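Local structure of 2-aminomuconate 6-semialdehyde dehydrogenase (Burkholderia cenocepacia, 4U3W) at residues H26-E31 against N223-H228; C54-A59 against N231-F236; H89-G94 against E210-V215; E101-E106 against L120-G125; I126-T131 against L178-V183. The protein probably oxidises 2-aminomuconate 6-semialdehyde to 2-aminomuconate with NAD+ as hydride acceptor. One frame throughout, in Å; residues are numbered along the deposited sequence.

Contact 1 of 5, residues H26-E31 against N223-H228; sequences HYINGE and NLIHGH
Tyr27 and Leu224 hold the two backbones together as a single antiparallel, hydrogen-bonded bridge. Tyr27 N donates a hydrogen bond to Leu224 O at 2.8 Å, and Leu224 N returns the bond to Tyr27 O. Asn223 CA adds a CH...O contact to the same Tyr27 oxygen, at 3.1 Å.

Two side chains extend the pairing past its ends. The ring of His26 takes a nearly straight bond (174°) from His226 N onto ND1, 2.9 Å away and in the ring plane; ND1 acts as the acceptor, consistent with a ring unprotonated at that nitrogen, and NE2 is bound to Ser35. At the other end Asn223 OD1 receives Asn29 N at 3.0 Å, nearly along the C=O axis, while its ND2 turns to Gly220 and Val193.

Apolar contacts are lighter: Tyr27 CB meets Leu224 CB at 4.0 Å, and the tip of Ile28 reaches CG2 of Ile225. The phenol of Tyr27 leads away to His213.

Ile28 to Glu31 form the type I' turn of a beta-hairpin; separately, its first strand pairs antiparallel with strand 222-224, which lies beside strand 192-196 of the larger sheet.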
# COMPACT_ATOMS: atom_id res chain seq x y z
N HIS A 26 -27.52 6.22 -32.13
CA HIS A 26 -26.78 6.75 -31.01
C HIS A 26 -27.63 6.61 -29.76
O HIS A 26 -28.85 6.46 -29.84
CB HIS A 26 -26.41 8.25 -31.21
CG HIS A 26 -25.93 8.56 -32.59
ND1 HIS A 26 -24.73 8.09 -33.09
CD2 HIS A 26 -26.53 9.26 -33.60
CE1 HIS A 26 -24.62 8.46 -34.37
NE2 HIS A 26 -25.68 9.20 -34.69
N TYR A 27 -26.99 6.70 -28.60
CA TYR A 27 -27.73 6.71 -27.33
C TYR A 27 -27.28 7.92 -26.57
O TYR A 27 -26.14 7.98 -26.11
CB TYR A 27 -27.50 5.42 -26.52
CG TYR A 27 -28.32 5.38 -25.22
CD1 TYR A 27 -29.69 5.12 -25.25
CD2 TYR A 27 -27.73 5.58 -23.97
CE1 TYR A 27 -30.47 5.08 -24.06
CE2 TYR A 27 -28.51 5.57 -22.73
CZ TYR A 27 -29.88 5.31 -22.82
OH TYR A 27 -30.69 5.25 -21.71
N ILE A 28 -28.14 8.94 -26.47
CA ILE A 28 -27.71 10.20 -25.88
C ILE A 28 -28.72 10.73 -24.87
O ILE A 28 -29.91 10.85 -25.19
CB ILE A 28 -27.45 11.25 -27.02
CG1 ILE A 28 -26.33 10.76 -27.96
CG2 ILE A 28 -27.16 12.62 -26.47
CD1 ILE A 28 -26.14 11.71 -29.22
N ASN A 29 -28.27 11.03 -23.65
CA ASN A 29 -29.15 11.57 -22.62
C ASN A 29 -30.39 10.69 -22.39
O ASN A 29 -31.53 11.18 -22.37
CB ASN A 29 -29.58 13.03 -22.96
CG ASN A 29 -29.94 13.83 -21.72
OD1 ASN A 29 -29.51 13.49 -20.60
ND2 ASN A 29 -30.69 14.93 -21.90
N GLY A 30 -30.18 9.38 -22.31
CA GLY A 30 -31.26 8.48 -21.95
C GLY A 30 -32.20 8.07 -23.06
O GLY A 30 -33.18 7.40 -22.81
N GLU A 31 -31.88 8.38 -24.31
CA GLU A 31 -32.70 7.87 -25.42
C GLU A 31 -31.89 7.55 -26.69
O GLU A 31 -30.85 8.14 -26.93
CB GLU A 31 -33.80 8.89 -25.79
CG GLU A 31 -33.26 10.23 -26.18
CD GLU A 31 -34.34 11.24 -26.74
OE1 GLU A 31 -35.51 10.87 -27.01
OE2 GLU A 31 -33.99 12.43 -26.92
N ASN A 223 -23.28 7.68 -22.81
CA ASN A 223 -23.71 8.14 -24.15
C ASN A 223 -22.91 7.39 -25.21
O ASN A 223 -21.70 7.25 -25.08
CB ASN A 223 -23.54 9.64 -24.31
CG ASN A 223 -24.15 10.40 -23.18
OD1 ASN A 223 -25.34 10.71 -23.19
ND2 ASN A 223 -23.35 10.68 -22.18
N LEU A 224 -23.61 6.87 -26.22
CA LEU A 224 -23.01 6.15 -27.34
C LEU A 224 -23.16 6.95 -28.62
O LEU A 224 -24.28 7.37 -28.96
CB LEU A 224 -23.69 4.79 -27.52
CG LEU A 224 -23.12 3.97 -28.70
CD1 LEU A 224 -21.79 3.40 -28.30
CD2 LEU A 224 -24.08 2.83 -28.93
N ILE A 225 -22.07 7.23 -29.30
CA ILE A 225 -22.14 7.90 -30.60
C ILE A 225 -21.47 7.03 -31.65
O ILE A 225 -20.34 6.56 -31.43
CB ILE A 225 -21.44 9.28 -30.60
CG1 ILE A 225 -20.13 9.18 -29.82
CG2 ILE A 225 -22.34 10.35 -29.96
CD1 ILE A 225 -19.22 10.41 -30.02
N HIS A 226 -22.15 6.82 -32.76
CA HIS A 226 -21.57 6.04 -33.83
C HIS A 226 -20.94 6.92 -34.88
O HIS A 226 -21.35 8.11 -35.09
CB HIS A 226 -22.59 5.16 -34.52
CG HIS A 226 -23.05 4.00 -33.68
ND1 HIS A 226 -22.20 2.95 -33.29
CD2 HIS A 226 -24.26 3.71 -33.13
CE1 HIS A 226 -22.89 2.07 -32.61
NE2 HIS A 226 -24.14 2.50 -32.49
N GLY A 227 -19.96 6.34 -35.56
CA GLY A 227 -19.38 7.04 -36.69
C GLY A 227 -17.97 6.66 -36.98
O GLY A 227 -17.43 5.75 -36.35
N HIS A 228 -17.37 7.39 -37.91
CA HIS A 228 -16.01 7.14 -38.31
C HIS A 228 -15.01 7.87 -37.43
O HIS A 228 -15.38 8.41 -36.39
CB HIS A 228 -15.85 7.48 -39.82
CG HIS A 228 -16.48 6.45 -40.69
ND1 HIS A 228 -17.85 6.26 -40.71
CD2 HIS A 228 -15.95 5.50 -41.51
CE1 HIS A 228 -18.14 5.27 -41.55
NE2 HIS A 228 -17.01 4.78 -42.02

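Contact 2 of 5, residues C54-A59 against N231-F236; sequences CEADAA and NAAGEF
Phe236 lays one face of its ring under the methyl of Ala58, a CH-pi contact in which Ala58 CB stands 4.0 Å from the ring centroid and 20° off the normal, shifted toward the rim. Ala58 N also comes within 3.5 Å of Phe236 CD2, so the ring rests against the first turn of helix 58-76. The opposite face lies against the carbonyl oxygen of Ala232, in its own segment, and the ring edge meets Ala56 O. With CG anti to the carbonyl carbon (chi1 -54°), the ring folds back along its own helix toward these neighbours.

The contact brings together the starts of two helices. Ala232 holds the N-cap position of helix 233-238, and Asp57 that of helix 58-76, where its OD1 accepts Leu60 N. The first long helix of the chain is thereby placed beside the short helix that follows strand 222-224.

Closer to the loop, the methyls of Ala56 and Ala233 touch at 4.2 Å, with Ala233 CB pressed nearer still to Ala56 O. A water fills the polar corner: it donates to Glu55 OE2 at 2.7 Å and to Ala56 O, and accepts a weak bond from Ala233 N. Glu55 reaches it through a bend at chi2 (80°), which also sets OE2 3.8 Å from Ala232 CB, while OE1 is taken by His228 ND1.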
# COMPACT_ATOMS: atom_id res chain seq x y z
N CYS A 54 -26.08 4.97 -37.92
CA CYS A 54 -26.14 6.43 -37.98
C CYS A 54 -24.74 7.05 -37.82
O CYS A 54 -23.91 6.57 -37.03
CB CYS A 54 -27.08 6.97 -36.88
SG CYS A 54 -28.77 6.46 -37.18
N GLU A 55 -24.49 8.17 -38.47
CA GLU A 55 -23.18 8.83 -38.37
C GLU A 55 -23.25 10.14 -37.59
O GLU A 55 -23.92 11.11 -38.06
CB GLU A 55 -22.67 9.11 -39.78
CG GLU A 55 -21.37 9.92 -39.84
CD GLU A 55 -20.13 9.03 -39.59
OE1 GLU A 55 -20.06 7.87 -40.08
OE2 GLU A 55 -19.25 9.49 -38.86
N ALA A 56 -22.57 10.26 -36.45
CA ALA A 56 -22.71 11.52 -35.66
C ALA A 56 -21.84 12.69 -36.21
O ALA A 56 -20.62 12.54 -36.37
CB ALA A 56 -22.35 11.27 -34.19
N ASP A 57 -22.46 13.83 -36.51
CA ASP A 57 -21.67 14.98 -36.93
C ASP A 57 -21.22 15.75 -35.69
O ASP A 57 -21.59 15.42 -34.54
CB ASP A 57 -22.46 15.89 -37.90
CG ASP A 57 -23.68 16.58 -37.25
OD1 ASP A 57 -23.71 16.84 -36.05
OD2 ASP A 57 -24.64 16.90 -37.99
N ALA A 58 -20.44 16.81 -35.90
CA ALA A 58 -19.84 17.53 -34.79
C ALA A 58 -20.87 18.18 -33.82
O ALA A 58 -20.59 18.30 -32.61
CB ALA A 58 -18.88 18.60 -35.33
N ALA A 59 -22.02 18.62 -34.34
CA ALA A 59 -23.06 19.20 -33.45
C ALA A 59 -23.65 18.10 -32.54
O ALA A 59 -23.86 18.33 -31.33
CB ALA A 59 -24.18 19.87 -34.25
N ASN A 231 -11.59 13.02 -39.37
CA ASN A 231 -12.57 13.99 -39.86
C ASN A 231 -14.03 13.58 -39.66
O ASN A 231 -14.95 13.92 -40.45
CB ASN A 231 -12.37 14.32 -41.36
CG ASN A 231 -11.13 15.02 -41.64
OD1 ASN A 231 -10.88 16.15 -41.18
ND2 ASN A 231 -10.40 14.45 -42.67
N ALA A 232 -14.22 12.80 -38.60
CA ALA A 232 -15.53 12.29 -38.27
C ALA A 232 -15.73 12.25 -36.74
O ALA A 232 -14.93 12.85 -36.00
CB ALA A 232 -15.74 10.87 -38.90
N ALA A 233 -16.78 11.58 -36.27
CA ALA A 233 -17.15 11.58 -34.87
C ALA A 233 -15.97 11.33 -33.90
O ALA A 233 -15.87 12.00 -32.88
CB ALA A 233 -18.28 10.58 -34.63
N GLY A 234 -15.05 10.41 -34.22
CA GLY A 234 -13.94 10.14 -33.31
C GLY A 234 -13.05 11.37 -33.09
O GLY A 234 -12.77 11.80 -31.93
N GLU A 235 -12.65 11.98 -34.20
CA GLU A 235 -11.87 13.21 -34.13
C GLU A 235 -12.62 14.32 -33.40
O GLU A 235 -12.03 15.04 -32.58
CB GLU A 235 -11.53 13.71 -35.53
CG GLU A 235 -10.75 14.99 -35.49
CD GLU A 235 -10.38 15.46 -36.89
OE1 GLU A 235 -10.62 16.65 -37.18
OE2 GLU A 235 -9.92 14.65 -37.71
N PHE A 236 -13.90 14.51 -33.72
CA PHE A 236 -14.68 15.57 -33.08
C PHE A 236 -14.66 15.43 -31.56
O PHE A 236 -14.59 16.41 -30.80
CB PHE A 236 -16.12 15.54 -33.56
CG PHE A 236 -16.25 15.60 -35.08
CD1 PHE A 236 -15.24 16.12 -35.87
CD2 PHE A 236 -17.39 15.11 -35.68
CE1 PHE A 236 -15.35 16.14 -37.24
CE2 PHE A 236 -17.54 15.16 -37.08
CZ PHE A 236 -16.50 15.67 -37.88
O HOH W 1 -18.93 12.12 -38.29

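Contact 3 of 5, residues H89-G94 against E210-V215; sequences HKIADG and EVMHDV
Ile91 packs on Met212, and its side chain can be followed outward from CB. There it divides: Ile91 CG2, beside the carbonyl carbon, lies 4.3 Å from Val211 CG1 and 4.1 Å from Met212 CE. The longer branch of Ile91, with CG1 anti to the carbonyl carbon (chi1 -68°), passes Met212 SD with CG1 at 3.9 Å and finishes with CD1 at 3.7 Å from the same sulfur. CG1 also brushes Val215 CG2. The side chains of Ile91 and Met212 meet at a slant, and Met212, whose CB points away from helix 81-96, returns to it through a bend at chi2 (-62°).

The rest of the interface is methyl against backbone. Val211 straddles the Gly94 region with its two branches: CG1 sits 3.7 Å from Ile91 O and close to Gly94 CA, and CG2 lies 3.7 Å from Gly94 O. Gly94 presents bare backbone here, and Val211 packs directly on it. Val215 CG1 makes a similar approach to Lys90 O, 3.8 Å away. No hydrogen bond crosses the contact.

The local axes pass 9.3 Å apart at 121°. Helix 81-96 thus lies across the C-terminal end of helix 203-214, with Ile91 also on Phe129 of helix 114-138 and Met212 on Val183 and Leu187 of helix 175-188.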
# COMPACT_ATOMS: atom_id res chain seq x y z
N HIS A 89 -22.74 -3.92 -11.10
CA HIS A 89 -23.24 -5.27 -11.05
C HIS A 89 -24.60 -5.41 -11.74
O HIS A 89 -24.87 -6.43 -12.34
CB HIS A 89 -23.34 -5.76 -9.59
CG HIS A 89 -22.04 -6.28 -9.05
ND1 HIS A 89 -21.47 -7.47 -9.47
CD2 HIS A 89 -21.19 -5.76 -8.12
CE1 HIS A 89 -20.33 -7.65 -8.83
NE2 HIS A 89 -20.14 -6.63 -8.00
N LYS A 90 -25.45 -4.39 -11.65
CA LYS A 90 -26.73 -4.44 -12.39
C LYS A 90 -26.49 -4.52 -13.89
O LYS A 90 -27.21 -5.21 -14.62
CB LYS A 90 -27.58 -3.20 -12.11
CG LYS A 90 -28.45 -3.29 -10.84
CD LYS A 90 -29.29 -2.01 -10.67
CE LYS A 90 -29.30 -1.51 -9.22
NZ LYS A 90 -30.25 -2.19 -8.27
N ILE A 91 -25.49 -3.76 -14.35
CA ILE A 91 -25.16 -3.76 -15.79
C ILE A 91 -24.64 -5.13 -16.17
O ILE A 91 -25.07 -5.73 -17.15
CB ILE A 91 -24.12 -2.65 -16.11
CG1 ILE A 91 -24.75 -1.26 -15.92
CG2 ILE A 91 -23.60 -2.79 -17.56
CD1 ILE A 91 -23.73 -0.11 -15.73
N ALA A 92 -23.74 -5.67 -15.35
CA ALA A 92 -23.22 -7.01 -15.59
C ALA A 92 -24.35 -8.03 -15.68
O ALA A 92 -24.39 -8.85 -16.61
CB ALA A 92 -22.22 -7.38 -14.49
N ASP A 93 -25.30 -7.97 -14.75
CA ASP A 93 -26.46 -8.87 -14.78
C ASP A 93 -27.28 -8.72 -16.06
O ASP A 93 -27.80 -9.71 -16.60
CB ASP A 93 -27.37 -8.61 -13.56
CG ASP A 93 -26.75 -9.05 -12.24
OD1 ASP A 93 -25.72 -9.76 -12.26
OD2 ASP A 93 -27.25 -8.66 -11.17
N GLY A 94 -27.45 -7.48 -16.52
CA GLY A 94 -28.24 -7.21 -17.73
C GLY A 94 -27.63 -7.78 -19.00
O GLY A 94 -28.35 -8.19 -19.93
N GLU A 210 -28.56 -0.54 -24.82
CA GLU A 210 -29.89 -1.03 -24.44
C GLU A 210 -29.92 -1.53 -23.00
O GLU A 210 -30.91 -1.32 -22.26
CB GLU A 210 -30.33 -2.18 -25.38
CG GLU A 210 -30.49 -1.72 -26.81
CD GLU A 210 -30.97 -2.80 -27.76
OE1 GLU A 210 -31.47 -3.84 -27.28
OE2 GLU A 210 -30.88 -2.60 -28.99
N VAL A 211 -28.85 -2.19 -22.60
CA VAL A 211 -28.76 -2.67 -21.20
C VAL A 211 -28.70 -1.47 -20.24
O VAL A 211 -29.43 -1.46 -19.21
CB VAL A 211 -27.54 -3.63 -20.99
CG1 VAL A 211 -27.35 -3.89 -19.46
CG2 VAL A 211 -27.82 -4.95 -21.71
N MET A 212 -27.85 -0.48 -20.54
CA MET A 212 -27.79 0.77 -19.76
C MET A 212 -29.18 1.38 -19.57
O MET A 212 -29.55 1.83 -18.48
CB MET A 212 -26.89 1.86 -20.45
CG MET A 212 -25.42 1.42 -20.69
SD MET A 212 -24.60 1.07 -19.08
CE MET A 212 -22.93 0.72 -19.62
N HIS A 213 -29.91 1.44 -20.68
CA HIS A 213 -31.28 1.96 -20.71
C HIS A 213 -32.23 1.10 -19.87
O HIS A 213 -33.00 1.63 -19.07
CB HIS A 213 -31.77 2.01 -22.16
CG HIS A 213 -33.02 2.82 -22.33
ND1 HIS A 213 -33.08 4.16 -22.01
CD2 HIS A 213 -34.26 2.48 -22.76
CE1 HIS A 213 -34.30 4.61 -22.24
NE2 HIS A 213 -35.03 3.62 -22.71
N ASP A 214 -32.16 -0.23 -20.03
CA ASP A 214 -33.09 -1.11 -19.34
C ASP A 214 -32.85 -1.13 -17.82
O ASP A 214 -33.82 -1.20 -17.05
CB ASP A 214 -33.04 -2.53 -19.92
CG ASP A 214 -33.77 -2.65 -21.25
OD1 ASP A 214 -34.56 -1.72 -21.61
OD2 ASP A 214 -33.56 -3.66 -21.96
N VAL A 215 -31.62 -0.98 -17.36
CA VAL A 215 -31.41 -0.96 -15.93
C VAL A 215 -31.69 0.45 -15.36
O VAL A 215 -31.71 0.66 -14.16
CB VAL A 215 -29.98 -1.43 -15.53
CG1 VAL A 215 -29.69 -2.81 -16.16
CG2 VAL A 215 -28.94 -0.43 -15.97

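Contact 4 of 5, residues E101-E106 against L120-G125; sequences EFVAAE and LDIARG. With EDO (1,2-ethanediol), chain F.
With CG1 anti to its carbonyl carbon (chi1 -56°) and a second turn at chi2 (-43°), Ile122 splits over helix 99-110, while Glu106, extended at chi1 and bent at chi2 (78°), swings its carboxylate toward Asp121. Ile122 CG1 packs 3.6 Å from Val103 CG2; its CG2 touches Phe102 CB at 3.9 Å, and CD1 lies near Phe102 O and Glu106 CB. These consecutive helices cross steeply, their local axes 9.7 Å apart at closest approach.

At the polar end, Glu106 OE2 and Asp121 OD1 are 3.8 Å apart, their carboxylate planes steeply inclined. One water donates to both, at 2.8 Å to Glu106 OE2 and 2.5 Å to Asp121 OD1. Each acid has another partner: Arg112 forms a salt bridge with Asp121 OD2, while Leu176 N bonds to Glu106 OE2 and Ser204 OG to Glu106 OE1.

Two buried acids so close would be expected to repel, and the shared water, the arginine and the backbone N-H probably offset that cost.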
# COMPACT_ATOMS: atom_id res chain seq x y z
N GLU A 101 -27.65 -13.07 -27.22
CA GLU A 101 -27.74 -11.94 -28.14
C GLU A 101 -26.40 -11.23 -28.29
O GLU A 101 -26.08 -10.76 -29.36
CB GLU A 101 -28.76 -10.89 -27.65
CG GLU A 101 -30.20 -11.24 -27.86
CD GLU A 101 -31.10 -10.11 -27.39
OE1 GLU A 101 -31.19 -9.09 -28.11
OE2 GLU A 101 -31.66 -10.21 -26.29
N PHE A 102 -25.69 -11.03 -27.18
CA PHE A 102 -24.41 -10.34 -27.24
C PHE A 102 -23.44 -11.14 -28.07
O PHE A 102 -22.73 -10.60 -28.93
CB PHE A 102 -23.84 -10.10 -25.83
CG PHE A 102 -24.31 -8.80 -25.22
CD1 PHE A 102 -25.52 -8.72 -24.52
CD2 PHE A 102 -23.56 -7.64 -25.39
CE1 PHE A 102 -25.96 -7.50 -24.02
CE2 PHE A 102 -24.01 -6.39 -24.88
CZ PHE A 102 -25.18 -6.33 -24.19
N VAL A 103 -23.45 -12.45 -27.84
CA VAL A 103 -22.63 -13.36 -28.62
C VAL A 103 -22.93 -13.24 -30.09
O VAL A 103 -22.02 -13.11 -30.91
CB VAL A 103 -22.83 -14.83 -28.13
CG1 VAL A 103 -22.11 -15.83 -29.07
CG2 VAL A 103 -22.27 -14.95 -26.69
N ALA A 104 -24.20 -13.27 -30.47
CA ALA A 104 -24.55 -13.26 -31.89
C ALA A 104 -24.17 -11.93 -32.59
O ALA A 104 -23.77 -11.92 -33.75
CB ALA A 104 -26.05 -13.54 -32.06
N ALA A 105 -24.32 -10.81 -31.87
CA ALA A 105 -23.94 -9.49 -32.38
C ALA A 105 -22.42 -9.45 -32.61
O ALA A 105 -21.95 -9.01 -33.65
CB ALA A 105 -24.37 -8.39 -31.38
N GLU A 106 -21.65 -9.94 -31.64
CA GLU A 106 -20.21 -9.91 -31.73
C GLU A 106 -19.74 -10.79 -32.90
O GLU A 106 -18.91 -10.36 -33.70
CB GLU A 106 -19.58 -10.39 -30.42
CG GLU A 106 -18.11 -10.02 -30.26
CD GLU A 106 -17.92 -8.54 -29.85
OE1 GLU A 106 -18.76 -7.70 -30.20
OE2 GLU A 106 -16.93 -8.22 -29.18
N LEU A 120 -14.13 -15.83 -24.51
CA LEU A 120 -13.15 -14.76 -24.43
C LEU A 120 -13.83 -13.40 -24.53
O LEU A 120 -13.55 -12.52 -23.76
CB LEU A 120 -12.08 -14.89 -25.52
N ASP A 121 -14.74 -13.22 -25.46
CA ASP A 121 -15.32 -11.87 -25.65
C ASP A 121 -16.40 -11.48 -24.63
O ASP A 121 -16.21 -10.56 -23.80
CB ASP A 121 -15.89 -11.75 -27.06
CG ASP A 121 -14.79 -11.80 -28.17
OD1 ASP A 121 -14.19 -10.75 -28.51
OD2 ASP A 121 -14.53 -12.88 -28.72
N ILE A 122 -17.53 -12.18 -24.65
CA ILE A 122 -18.68 -11.74 -23.89
C ILE A 122 -18.48 -12.02 -22.40
O ILE A 122 -18.74 -11.16 -21.55
CB ILE A 122 -19.97 -12.42 -24.40
CG1 ILE A 122 -20.17 -12.14 -25.91
CG2 ILE A 122 -21.19 -11.93 -23.59
CD1 ILE A 122 -19.88 -10.65 -26.31
N ALA A 123 -17.91 -13.19 -22.08
CA ALA A 123 -17.68 -13.53 -20.67
C ALA A 123 -16.73 -12.54 -19.98
O ALA A 123 -16.99 -12.10 -18.84
CB ALA A 123 -17.14 -15.01 -20.56
N ARG A 124 -15.64 -12.15 -20.64
CA ARG A 124 -14.70 -11.21 -20.04
C ARG A 124 -15.26 -9.80 -20.04
O ARG A 124 -14.96 -9.00 -19.15
CB ARG A 124 -13.36 -11.25 -20.77
N GLY A 125 -16.09 -9.50 -21.03
CA GLY A 125 -16.83 -8.24 -21.07
C GLY A 125 -17.64 -8.06 -19.78
O GLY A 125 -17.65 -6.97 -19.18
C1 EDO F . -19.25 -13.84 -16.75
O1 EDO F . -17.94 -13.34 -17.03
C2 EDO F . -19.81 -14.44 -18.04
O2 EDO F . -21.02 -15.15 -17.78
O HOH W 2 -14.71 -8.58 -27.49

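Contact 5 of 5, residues I126-T131 against L178-V183; sequences IANFRT and LFTWKV
Asn128 ND2 gives a hydrogen bond to Thr180 OG1, 2.9 Å long, nearly straight (172°) and in the plane of the amide. Asn128 OD1 comes to the edge of the Trp181 indole, 3.7 Å from CE3. Phe129 crosses Thr180 at about a right angle, its CE2 meeting Thr180 CG2 at 3.4 Å, and Phe129 CZ reaches Val183 CG1 at 4.2 Å.

Thr180 can serve both neighbours because OG1 sits between its backbone N and carbonyl carbon (chi1 60°), leaving CG2 for the phenyl ring. The hydroxyl also lies within bonding distance of Leu176 O and Leu177 O, so its one proton is shared between them or goes to either, and Trp181 NE1 is held by Glu272. Leu470 packs on Asn128 and Trp181. The helices run nearly parallel here, 12° apart, with local axes 8.6 Å from each other.

Thus a buried amide N-H is satisfied across the interface, and the bond helps to set the orientation of the Asn128 amide.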
# COMPACT_ATOMS: atom_id res chain seq x y z
N ILE A 126 -18.32 -9.13 -19.35
CA ILE A 126 -19.11 -9.10 -18.12
C ILE A 126 -18.20 -8.97 -16.93
O ILE A 126 -18.46 -8.16 -16.02
CB ILE A 126 -20.01 -10.37 -18.03
CG1 ILE A 126 -21.03 -10.29 -19.16
CG2 ILE A 126 -20.67 -10.52 -16.60
CD1 ILE A 126 -21.75 -11.54 -19.51
N ALA A 127 -17.09 -9.73 -16.93
CA ALA A 127 -16.16 -9.73 -15.80
C ALA A 127 -15.50 -8.36 -15.52
O ALA A 127 -15.16 -8.05 -14.34
CB ALA A 127 -15.06 -10.83 -16.02
N ASN A 128 -15.31 -7.55 -16.57
CA ASN A 128 -14.78 -6.19 -16.41
C ASN A 128 -15.66 -5.38 -15.48
O ASN A 128 -15.14 -4.69 -14.59
CB ASN A 128 -14.67 -5.45 -17.74
CG ASN A 128 -13.44 -5.88 -18.55
OD1 ASN A 128 -12.44 -6.32 -17.98
ND2 ASN A 128 -13.54 -5.80 -19.89
N PHE A 129 -16.98 -5.47 -15.67
CA PHE A 129 -17.90 -4.71 -14.80
C PHE A 129 -17.82 -5.22 -13.34
O PHE A 129 -17.72 -4.39 -12.42
CB PHE A 129 -19.33 -4.77 -15.33
CG PHE A 129 -19.57 -3.82 -16.49
CD1 PHE A 129 -19.75 -2.46 -16.27
CD2 PHE A 129 -19.55 -4.28 -17.80
CE1 PHE A 129 -19.93 -1.59 -17.35
CE2 PHE A 129 -19.76 -3.39 -18.88
CZ PHE A 129 -19.93 -2.06 -18.63
N ARG A 130 -17.79 -6.55 -13.14
CA ARG A 130 -17.78 -7.09 -11.76
C ARG A 130 -16.47 -6.78 -11.06
O ARG A 130 -16.44 -6.49 -9.85
CB ARG A 130 -18.04 -8.61 -11.76
CG ARG A 130 -19.34 -8.95 -12.48
CD ARG A 130 -20.07 -10.07 -11.79
NE ARG A 130 -21.12 -10.64 -12.61
CZ ARG A 130 -22.40 -10.29 -12.53
NH1 ARG A 130 -22.79 -9.34 -11.65
NH2 ARG A 130 -23.29 -10.90 -13.30
N THR A 131 -15.39 -6.84 -11.82
CA THR A 131 -14.09 -6.57 -11.26
C THR A 131 -13.93 -5.16 -10.74
O THR A 131 -13.47 -4.93 -9.62
CB THR A 131 -12.99 -6.84 -12.29
OG1 THR A 131 -12.88 -8.25 -12.44
CG2 THR A 131 -11.63 -6.30 -11.81
N LEU A 178 -12.82 -4.74 -25.16
CA LEU A 178 -12.02 -3.54 -25.00
C LEU A 178 -12.89 -2.28 -24.73
O LEU A 178 -12.41 -1.33 -24.11
CB LEU A 178 -11.13 -3.35 -26.24
CG LEU A 178 -10.13 -4.53 -26.29
CD1 LEU A 178 -9.27 -4.44 -27.53
CD2 LEU A 178 -9.27 -4.55 -25.02
N PHE A 179 -14.13 -2.29 -25.18
CA PHE A 179 -15.10 -1.19 -24.88
C PHE A 179 -15.37 -1.21 -23.35
O PHE A 179 -15.20 -0.21 -22.68
CB PHE A 179 -16.36 -1.40 -25.74
CG PHE A 179 -17.33 -0.25 -25.77
CD1 PHE A 179 -17.10 0.87 -26.54
CD2 PHE A 179 -18.52 -0.34 -25.10
CE1 PHE A 179 -18.07 1.93 -26.62
CE2 PHE A 179 -19.49 0.70 -25.15
CZ PHE A 179 -19.27 1.82 -25.90
N THR A 180 -15.70 -2.37 -22.80
CA THR A 180 -16.02 -2.43 -21.38
C THR A 180 -14.80 -2.27 -20.46
O THR A 180 -14.94 -1.82 -19.32
CB THR A 180 -16.70 -3.76 -21.01
OG1 THR A 180 -15.82 -4.84 -21.34
CG2 THR A 180 -18.03 -3.90 -21.78
N TRP A 181 -13.63 -2.66 -20.97
CA TRP A 181 -12.38 -2.46 -20.27
C TRP A 181 -12.21 -0.96 -19.90
O TRP A 181 -11.62 -0.64 -18.86
CB TRP A 181 -11.25 -2.94 -21.17
CG TRP A 181 -9.87 -2.64 -20.71
CD1 TRP A 181 -8.92 -1.90 -21.38
CD2 TRP A 181 -9.24 -3.09 -19.49
NE1 TRP A 181 -7.75 -1.86 -20.65
CE2 TRP A 181 -7.92 -2.56 -19.48
CE3 TRP A 181 -9.67 -3.85 -18.40
CZ2 TRP A 181 -7.01 -2.80 -18.43
CZ3 TRP A 181 -8.77 -4.08 -17.34
CH2 TRP A 181 -7.45 -3.55 -17.37
N LYS A 182 -12.76 -0.06 -20.74
CA LYS A 182 -12.73 1.39 -20.45
C LYS A 182 -14.02 1.91 -19.81
O LYS A 182 -13.98 2.72 -18.85
CB LYS A 182 -12.49 2.21 -21.76
CG LYS A 182 -11.29 1.76 -22.57
CD LYS A 182 -10.04 1.70 -21.69
CE LYS A 182 -8.76 1.37 -22.51
NZ LYS A 182 -8.71 2.35 -23.68
N VAL A 183 -15.16 1.46 -20.31
CA VAL A 183 -16.43 1.96 -19.76
C VAL A 183 -16.56 1.61 -18.25
O VAL A 183 -16.97 2.45 -17.43
CB VAL A 183 -17.65 1.38 -20.54
CG1 VAL A 183 -19.01 1.82 -19.94
CG2 VAL A 183 -17.58 1.80 -22.02

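Overall arrangement
Contacts 3, 4 and 5 form one helical cluster, their centres 12 to 15 Å apart: helix 114-138 serves contacts 4 and 5, and helices 81-96 and 99-110 are consecutive. Arg130 of contact 5 joins contact 3 by a salt bridge to Asp93, and Val211 meets Phe102 between contacts 3 and 4. Contact 1, about 11 Å from contact 2 centre to centre, ties the N-terminal strand 23-28 to strand 222-224 and meets contact 3 through Tyr27 and His213. Along the chain, contact 4 closes before contact 5 opens; both nest inside contact 3, itself nested inside contacts 1 and 2, whose segments alternate. The N-terminal region is thus folded back onto later strands and helices of the aldehyde dehydrogenase fold.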